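Local coordinates for clavulanic acid biosynthesis oligopeptide binding protein 2 (Streptomyces clavuligerus, PDB 2WOL) that probably binds peptides as an extracellular solute-binding protein and belongs to the pathway that makes the beta-lactamase inhibitor clavulanic acid, at residues A41-L46 / A218-D223; L46-T51 / A203-D208. All blocks are in the same frame, centred on the assembly; numbering follows the deposited sequence.

Interaction 1 of 2, residues A41-L46 / A218-D223; sequences ADVDSL and ARHEPD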
ATOM      1  N   ALA A  41      16.673  -0.164   5.162  1.00 10.20           N
ATOM      2  CA  ALA A  41      16.547   1.221   4.722  1.00  9.95           C
ATOM      3  C   ALA A  41      16.114   2.125   5.867  1.00  9.65           C
ATOM      4  O   ALA A  41      15.420   1.691   6.785  1.00  9.23           O
ATOM      5  CB  ALA A  41      15.561   1.317   3.577  1.00 10.19           C
ATOM      6  N   ASP A  42      16.532   3.385   5.805  1.00  9.59           N
ATOM      7  CA  ASP A  42      16.081   4.402   6.748  1.00  9.63           C
ATOM      8  C   ASP A  42      14.634   4.773   6.424  1.00  9.51           C
ATOM      9  O   ASP A  42      14.152   4.531   5.314  1.00  9.08           O
ATOM     10  CB  ASP A  42      16.985   5.639   6.627  1.00  9.94           C
ATOM     11  CG  ASP A  42      17.004   6.503   7.887  1.00 10.80           C
ATOM     12  OD1 ASP A  42      16.197   6.286   8.811  1.00 10.80           O
ATOM     13  OD2 ASP A  42      17.849   7.423   7.941  1.00 12.17           O
ATOM     14  N   VAL A  43      13.941   5.350   7.398  1.00  9.55           N
ATOM     15  CA  VAL A  43      12.633   5.944   7.143  1.00  9.79           C
ATOM     16  C   VAL A  43      12.761   7.013   6.057  1.00  9.64           C
ATOM     17  O   VAL A  43      13.809   7.658   5.932  1.00 10.02           O
ATOM     18  CB  VAL A  43      12.022   6.571   8.427  1.00  9.81           C
ATOM     19  CG1 VAL A  43      11.855   5.514   9.509  1.00 10.64           C
ATOM     20  CG2 VAL A  43      12.871   7.742   8.943  1.00 10.55           C
ATOM     21  N   ASP A  44      11.709   7.190   5.264  1.00  9.43           N
ATOM     22  CA  ASP A  44      11.687   8.298   4.311  1.00  9.19           C
ATOM     23  C   ASP A  44      11.447   9.637   5.018  1.00  9.48           C
ATOM     24  O   ASP A  44      11.982  10.668   4.605  1.00  9.81           O
ATOM     25  CB  ASP A  44      10.689   8.058   3.159  1.00  9.06           C
ATOM     26  CG  ASP A  44       9.268   7.739   3.636  1.00  9.69           C
ATOM     27  OD1 ASP A  44       9.061   7.450   4.831  1.00  9.87           O
ATOM     28  OD2 ASP A  44       8.354   7.766   2.782  1.00 10.93           O
ATOM     29  N   SER A  45      10.666   9.605   6.095  1.00  8.92           N
ATOM     30  CA  SER A  45      10.394  10.789   6.908  1.00  8.83           C
ATOM     31  C   SER A  45       9.839  10.398   8.273  1.00  8.75           C
ATOM     32  O   SER A  45       9.177   9.361   8.409  1.00  8.72           O
ATOM     33  CB  SER A  45       9.397  11.707   6.193  1.00  8.91           C
ATOM     34  OG  SER A  45       9.170  12.890   6.940  1.00  9.27           O
ATOM     35  N   LEU A  46      10.127  11.229   9.275  1.00  8.62           N
ATOM     36  CA  LEU A  46       9.469  11.136  10.581  1.00  8.91           C
ATOM     37  C   LEU A  46       8.344  12.172  10.744  1.00  8.82           C
ATOM     38  O   LEU A  46       7.707  12.255  11.796  1.00  9.41           O
ATOM     39  CB  LEU A  46      10.485  11.237  11.727  1.00  9.20           C
ATOM     40  CG  LEU A  46      11.486  10.079  11.851  1.00 10.19           C
ATOM     41  CD1 LEU A  46      12.525  10.391  12.912  1.00 11.99           C
ATOM     42  CD2 LEU A  46      10.796   8.751  12.154  1.00 11.90           C
ATOM     43  N   ALA A 218      12.924   9.042  20.556  1.00 13.11           N
ATOM     44  CA  ALA A 218      13.968   9.372  21.526  1.00 13.43           C
ATOM     45  C   ALA A 218      15.235   9.822  20.809  1.00 13.73           C
ATOM     46  O   ALA A 218      15.910  10.764  21.243  1.00 13.77           O
ATOM     47  CB  ALA A 218      14.259   8.181  22.427  1.00 13.66           C
ATOM     48  N   ARG A 219      15.555   9.142  19.711  1.00 13.46           N
ATOM     49  CA  ARG A 219      16.718   9.478  18.906  1.00 13.81           C
ATOM     50  C   ARG A 219      16.589   8.893  17.509  1.00 13.53           C
ATOM     51  O   ARG A 219      16.167   7.753  17.345  1.00 12.99           O
ATOM     52  CB  ARG A 219      18.001   8.970  19.568  1.00 14.08           C
ATOM     53  CG  ARG A 219      19.274   9.504  18.940  1.00 16.30           C
ATOM     54  CD  ARG A 219      20.492   8.851  19.553  1.00 18.83           C
ATOM     55  NE  ARG A 219      21.639   8.942  18.656  1.00 21.08           N
ATOM     56  CZ  ARG A 219      22.701   8.144  18.706  1.00 22.42           C
ATOM     57  NH1 ARG A 219      22.773   7.176  19.613  1.00 23.33           N
ATOM     58  NH2 ARG A 219      23.689   8.309  17.837  1.00 24.04           N
ATOM     59  N   HIS A 220      16.945   9.694  16.510  1.00 13.71           N
ATOM     60  CA  HIS A 220      17.073   9.220  15.142  1.00 13.94           C
ATOM     61  C   HIS A 220      18.458   9.602  14.646  1.00 14.38           C
ATOM     62  O   HIS A 220      18.812  10.785  14.624  1.00 14.53           O
ATOM     63  CB  HIS A 220      15.990   9.829  14.246  1.00 13.79           C
ATOM     64  CG  HIS A 220      16.135   9.486  12.793  1.00 13.79           C
ATOM     65  ND1 HIS A 220      16.299   8.194  12.340  1.00 13.98           N
ATOM     66  CD2 HIS A 220      16.121  10.271  11.691  1.00 13.79           C
ATOM     67  CE1 HIS A 220      16.388   8.199  11.022  1.00 12.34           C
ATOM     68  NE2 HIS A 220      16.284   9.447  10.603  1.00 14.73           N
ATOM     69  N   GLU A 221      19.249   8.598  14.285  1.00 14.75           N
ATOM     70  CA  GLU A 221      20.535   8.827  13.648  1.00 15.46           C
ATOM     71  C   GLU A 221      20.424   8.311  12.220  1.00 15.17           C
ATOM     72  O   GLU A 221      20.331   7.101  12.014  1.00 15.03           O
ATOM     73  CB  GLU A 221      21.663   8.119  14.408  1.00 15.94           C
ATOM     74  CG  GLU A 221      23.071   8.500  13.943  1.00 18.39           C
ATOM     75  CD  GLU A 221      23.357   9.988  14.092  1.00 21.42           C
ATOM     76  OE1 GLU A 221      23.144  10.534  15.198  1.00 22.58           O
ATOM     77  OE2 GLU A 221      23.800  10.613  13.103  1.00 23.75           O
ATOM     78  N   PRO A 222      20.408   9.223  11.229  1.00 15.33           N
ATOM     79  CA  PRO A 222      20.199   8.836   9.834  1.00 15.17           C
ATOM     80  C   PRO A 222      21.058   7.651   9.399  1.00 15.23           C
ATOM     81  O   PRO A 222      22.252   7.589   9.722  1.00 15.28           O
ATOM     82  CB  PRO A 222      20.579  10.103   9.064  1.00 15.32           C
ATOM     83  CG  PRO A 222      20.211  11.200   9.992  1.00 15.55           C
ATOM     84  CD  PRO A 222      20.573  10.685  11.365  1.00 15.29           C
ATOM     85  N   ASP A 223      20.418   6.704   8.709  1.00 15.08           N
ATOM     86  CA  ASP A 223      21.061   5.501   8.174  1.00 15.25           C
ATOM     87  C   ASP A 223      21.677   4.595   9.244  1.00 14.64           C
ATOM     88  O   ASP A 223      22.465   3.704   8.926  1.00 14.96           O
ATOM     89  CB  ASP A 223      22.113   5.867   7.114  1.00 15.67           C
ATOM     90  CG  ASP A 223      21.525   6.637   5.943  1.00 17.55           C
ATOM     91  OD1 ASP A 223      20.489   6.205   5.392  1.00 20.00           O
ATOM     92  OD2 ASP A 223      22.104   7.679   5.569  1.00 21.19           O
TER
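The turn of a beta-hairpin, where strand 215-221 hands over to strand 225-230 at P222 and D223, meets the loop that follows strand 34-39, with D42 making the polar contacts across. Its CG lies anti to the backbone N (chi1 -156°), which turns the carboxylate to the hairpin. OD2 accepts a nearly straight hydrogen bond from D223 N (2.8 Å, N-H...O 163°), although the donor comes from above the carboxylate plane, 62° out of it. OD1 stands 2.9 Å from H220 CE1, at the edge of the imidazole and near its plane. Over one face of the H220 ring sits P222 N. L46 CD1, 3.7 Å from H220 CG, and V43 CG2 approach the ring obliquely, and V43 also packs on W55 and V56 of helix 54-63. H220 ND1 makes a weak hydrogen bond with the L225 carbonyl, which would help set the ring's rotation. Thus OD2 serves the turn amide, while OD1 faces the histidine C-H edge and weakly accepts from its own loop's V43 N; the carboxylate may favour positive charge on H220. D223 OD1, 3.9 Å from D42 OD2, adds a like-charge cost that the D223 N bond probably offsets.

Interaction 2 of 2, residues L46-T51 / A203-D208; sequences LDPART and ADYGRD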
ATOM      1  N   LEU A  46      10.127  11.229   9.275  1.00  8.62           N
ATOM      2  CA  LEU A  46       9.469  11.136  10.581  1.00  8.91           C
ATOM      3  C   LEU A  46       8.344  12.172  10.744  1.00  8.82           C
ATOM      4  O   LEU A  46       7.707  12.255  11.796  1.00  9.41           O
ATOM      5  CB  LEU A  46      10.485  11.237  11.727  1.00  9.20           C
ATOM      6  CG  LEU A  46      11.486  10.079  11.851  1.00 10.19           C
ATOM      7  CD1 LEU A  46      12.525  10.391  12.912  1.00 11.99           C
ATOM      8  CD2 LEU A  46      10.796   8.751  12.154  1.00 11.90           C
ATOM      9  N   ASP A  47       8.110  12.966   9.703  1.00  8.44           N
ATOM     10  CA  ASP A  47       6.911  13.788   9.628  1.00  8.30           C
ATOM     11  C   ASP A  47       5.783  12.850   9.199  1.00  8.06           C
ATOM     12  O   ASP A  47       5.863  12.233   8.137  1.00  7.83           O
ATOM     13  CB  ASP A  47       7.116  14.926   8.615  1.00  7.94           C
ATOM     14  CG  ASP A  47       5.963  15.921   8.588  1.00  8.50           C
ATOM     15  OD1 ASP A  47       4.803  15.513   8.790  1.00  8.29           O
ATOM     16  OD2 ASP A  47       6.225  17.123   8.335  1.00  8.55           O
ATOM     17  N   PRO A  48       4.728  12.720  10.026  1.00  8.24           N
ATOM     18  CA  PRO A  48       3.668  11.755   9.687  1.00  8.43           C
ATOM     19  C   PRO A  48       2.982  12.032   8.341  1.00  8.32           C
ATOM     20  O   PRO A  48       2.393  11.127   7.745  1.00  7.97           O
ATOM     21  CB  PRO A  48       2.668  11.909  10.843  1.00  8.57           C
ATOM     22  CG  PRO A  48       2.963  13.243  11.434  1.00  9.41           C
ATOM     23  CD  PRO A  48       4.439  13.434  11.282  1.00  8.73           C
ATOM     24  N   ALA A  49       3.063  13.274   7.865  1.00  8.27           N
ATOM     25  CA  ALA A  49       2.429  13.654   6.605  1.00  8.07           C
ATOM     26  C   ALA A  49       3.291  13.398   5.369  1.00  7.96           C
ATOM     27  O   ALA A  49       2.790  13.467   4.247  1.00  7.72           O
ATOM     28  CB  ALA A  49       2.000  15.114   6.647  1.00  8.39           C
ATOM     29  N   ARG A  50       4.574  13.113   5.574  1.00  7.75           N
ATOM     30  CA  ARG A  50       5.531  13.087   4.468  1.00  8.12           C
ATOM     31  C   ARG A  50       6.100  11.706   4.166  1.00  8.07           C
ATOM     32  O   ARG A  50       7.077  11.579   3.417  1.00  8.80           O
ATOM     33  CB  ARG A  50       6.659  14.080   4.726  1.00  8.18           C
ATOM     34  CG  ARG A  50       6.181  15.518   4.883  1.00  8.29           C
ATOM     35  CD  ARG A  50       7.348  16.464   5.080  1.00  8.37           C
ATOM     36  NE  ARG A  50       8.174  16.569   3.879  1.00  9.07           N
ATOM     37  CZ  ARG A  50       9.302  17.268   3.798  1.00 10.28           C
ATOM     38  NH1 ARG A  50       9.758  17.935   4.853  1.00 10.48           N
ATOM     39  NH2 ARG A  50       9.980  17.296   2.658  1.00 10.84           N
ATOM     40  N   THR A  51       5.484  10.680   4.744  1.00  7.99           N
ATOM     41  CA  THR A  51       5.902   9.307   4.493  1.00  7.91           C
ATOM     42  C   THR A  51       4.979   8.567   3.522  1.00  8.12           C
ATOM     43  O   THR A  51       3.747   8.677   3.596  1.00  8.01           O
ATOM     44  CB  THR A  51       6.071   8.492   5.795  1.00  7.60           C
ATOM     45  OG1 THR A  51       6.436   7.150   5.451  1.00  7.35           O
ATOM     46  CG2 THR A  51       4.771   8.470   6.620  1.00  7.27           C
ATOM     47  N   ALA A 203       8.969  22.382   7.351  1.00 12.12           N
ATOM     48  CA  ALA A 203       9.949  21.514   6.691  1.00 12.28           C
ATOM     49  C   ALA A 203      10.816  20.738   7.683  1.00 12.37           C
ATOM     50  O   ALA A 203      11.375  19.692   7.339  1.00 12.52           O
ATOM     51  CB  ALA A 203      10.832  22.335   5.761  1.00 12.55           C
ATOM     52  N   ASP A 204      10.924  21.259   8.904  1.00 12.67           N
ATOM     53  CA  ASP A 204      11.771  20.667   9.940  1.00 13.22           C
ATOM     54  C   ASP A 204      11.006  19.808  10.949  1.00 12.75           C
ATOM     55  O   ASP A 204      11.597  19.337  11.925  1.00 13.01           O
ATOM     56  CB  ASP A 204      12.525  21.769  10.693  1.00 13.96           C
ATOM     57  CG  ASP A 204      13.494  22.525   9.808  1.00 15.42           C
ATOM     58  OD1 ASP A 204      14.319  21.879   9.126  1.00 18.64           O
ATOM     59  OD2 ASP A 204      13.432  23.773   9.798  1.00 18.04           O
ATOM     60  N   TYR A 205       9.709  19.600  10.717  1.00 11.92           N
ATOM     61  CA  TYR A 205       8.855  18.929  11.701  1.00 11.30           C
ATOM     62  C   TYR A 205       9.345  17.527  12.075  1.00 11.64           C
ATOM     63  O   TYR A 205       9.265  17.135  13.238  1.00 11.44           O
ATOM     64  CB  TYR A 205       7.391  18.894  11.245  1.00 10.92           C
ATOM     65  CG  TYR A 205       6.434  18.402  12.316  1.00 10.45           C
ATOM     66  CD1 TYR A 205       6.279  19.103  13.517  1.00  9.13           C
ATOM     67  CD2 TYR A 205       5.688  17.240  12.131  1.00  9.78           C
ATOM     68  CE1 TYR A 205       5.410  18.655  14.502  1.00  9.16           C
ATOM     69  CE2 TYR A 205       4.809  16.784  13.109  1.00  8.76           C
ATOM     70  CZ  TYR A 205       4.678  17.496  14.293  1.00  9.88           C
ATOM     71  OH  TYR A 205       3.817  17.053  15.266  1.00 10.48           O
ATOM     72  N   GLY A 206       9.857  16.791  11.090  1.00 11.91           N
ATOM     73  CA  GLY A 206      10.368  15.434  11.310  1.00 13.16           C
ATOM     74  C   GLY A 206      11.527  15.344  12.287  1.00 13.88           C
ATOM     75  O   GLY A 206      11.791  14.280  12.847  1.00 14.10           O
ATOM     76  N   ARG A 207      12.217  16.464  12.493  1.00 14.46           N
ATOM     77  CA  ARG A 207      13.365  16.527  13.404  1.00 15.58           C
ATOM     78  C   ARG A 207      12.941  16.569  14.872  1.00 15.21           C
ATOM     79  O   ARG A 207      13.747  16.306  15.771  1.00 15.34           O
ATOM     80  CB  ARG A 207      14.246  17.738  13.073  1.00 15.67           C
ATOM     81  CG  ARG A 207      14.945  17.644  11.720  1.00 16.77           C
ATOM     82  CD  ARG A 207      15.786  18.891  11.410  1.00 17.78           C
ATOM     83  NE  ARG A 207      17.038  18.999  12.169  1.00 22.59           N
ATOM     84  CZ  ARG A 207      17.839  17.987  12.510  1.00 24.74           C
ATOM     85  NH1 ARG A 207      17.555  16.735  12.166  1.00 26.16           N
ATOM     86  NH2 ARG A 207      18.946  18.234  13.200  1.00 26.44           N
ATOM     87  N   ASP A 208      11.677  16.915  15.107  1.00 15.05           N
ATOM     88  CA  ASP A 208      11.117  16.977  16.454  1.00 15.21           C
ATOM     89  C   ASP A 208       9.586  16.941  16.381  1.00 14.61           C
ATOM     90  O   ASP A 208       8.925  17.927  16.722  1.00 14.87           O
ATOM     91  CB  ASP A 208      11.606  18.245  17.173  1.00 15.74           C
ATOM     92  CG  ASP A 208      11.163  18.315  18.631  1.00 17.52           C
ATOM     93  OD1 ASP A 208      10.809  17.268  19.221  1.00 19.41           O
ATOM     94  OD2 ASP A 208      11.166  19.435  19.188  1.00 21.18           O
TER
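G206 and D47 bring their backbones together, with G206 CA 3.7 Å from D47 N; lacking a side chain, the glycine admits the loop this closely. Beside them the L46 methylene packs on the G206 carbonyl, CB to O 3.5 Å. Y205 comes next: with chi1 near 180° (-171°) its ring swings away from its own amide to the D47-P48 corner, where it presents its edge. D47 CG lies near the ring plane, the carboxylate is turned 67° from it, and OD2 touches Y205 CB at 3.6 Å. P48 CD meets the same edge at Y205 CE2, 3.8 Å away. Farther along, the R50 guanidinium points its edge at the A203 carbonyl, NH1 to O 3.4 Å. Each polar end has a partner in a second shell: R126 of helix 117-127 forms a salt bridge with D47 OD2, P134 O accepts from R50 NE, and Y205 OH is hydrogen-bonded to R210 N. D47 OD1 receives A49 N at 3.0 Å on its anti side, 30° out of the carboxylate plane, and D47 O receives R50 N. The result is an Asx turn overlapping a type I beta turn, D47 to R50, docked on the 3-10 segment that ends at R207.

How the interactions relate
Interactions 1 and 2 are consecutive grips on one connection, the loop between strand 34-39 and helix 54-63, and their centres lie about 10 Å apart. L46 belongs to both: its CD1 turns to the hairpin side in interaction 1, while its CB meets the 3-10 segment in interaction 2. The loop is also braced internally, since D44 OD1 and T51 OG1, 2.7 Å apart, form a probable hydrogen bond and S45 OG packs 3.6 Å from R50 CB. Along the chain, interaction 2 is nested inside the span closed by interaction 1. The centre of each contact lies about 20 Å from the centre of the chain, on the same side. The loop is thus tied to the 215-221/225-230 hairpin at one point and to 203-207 at the other.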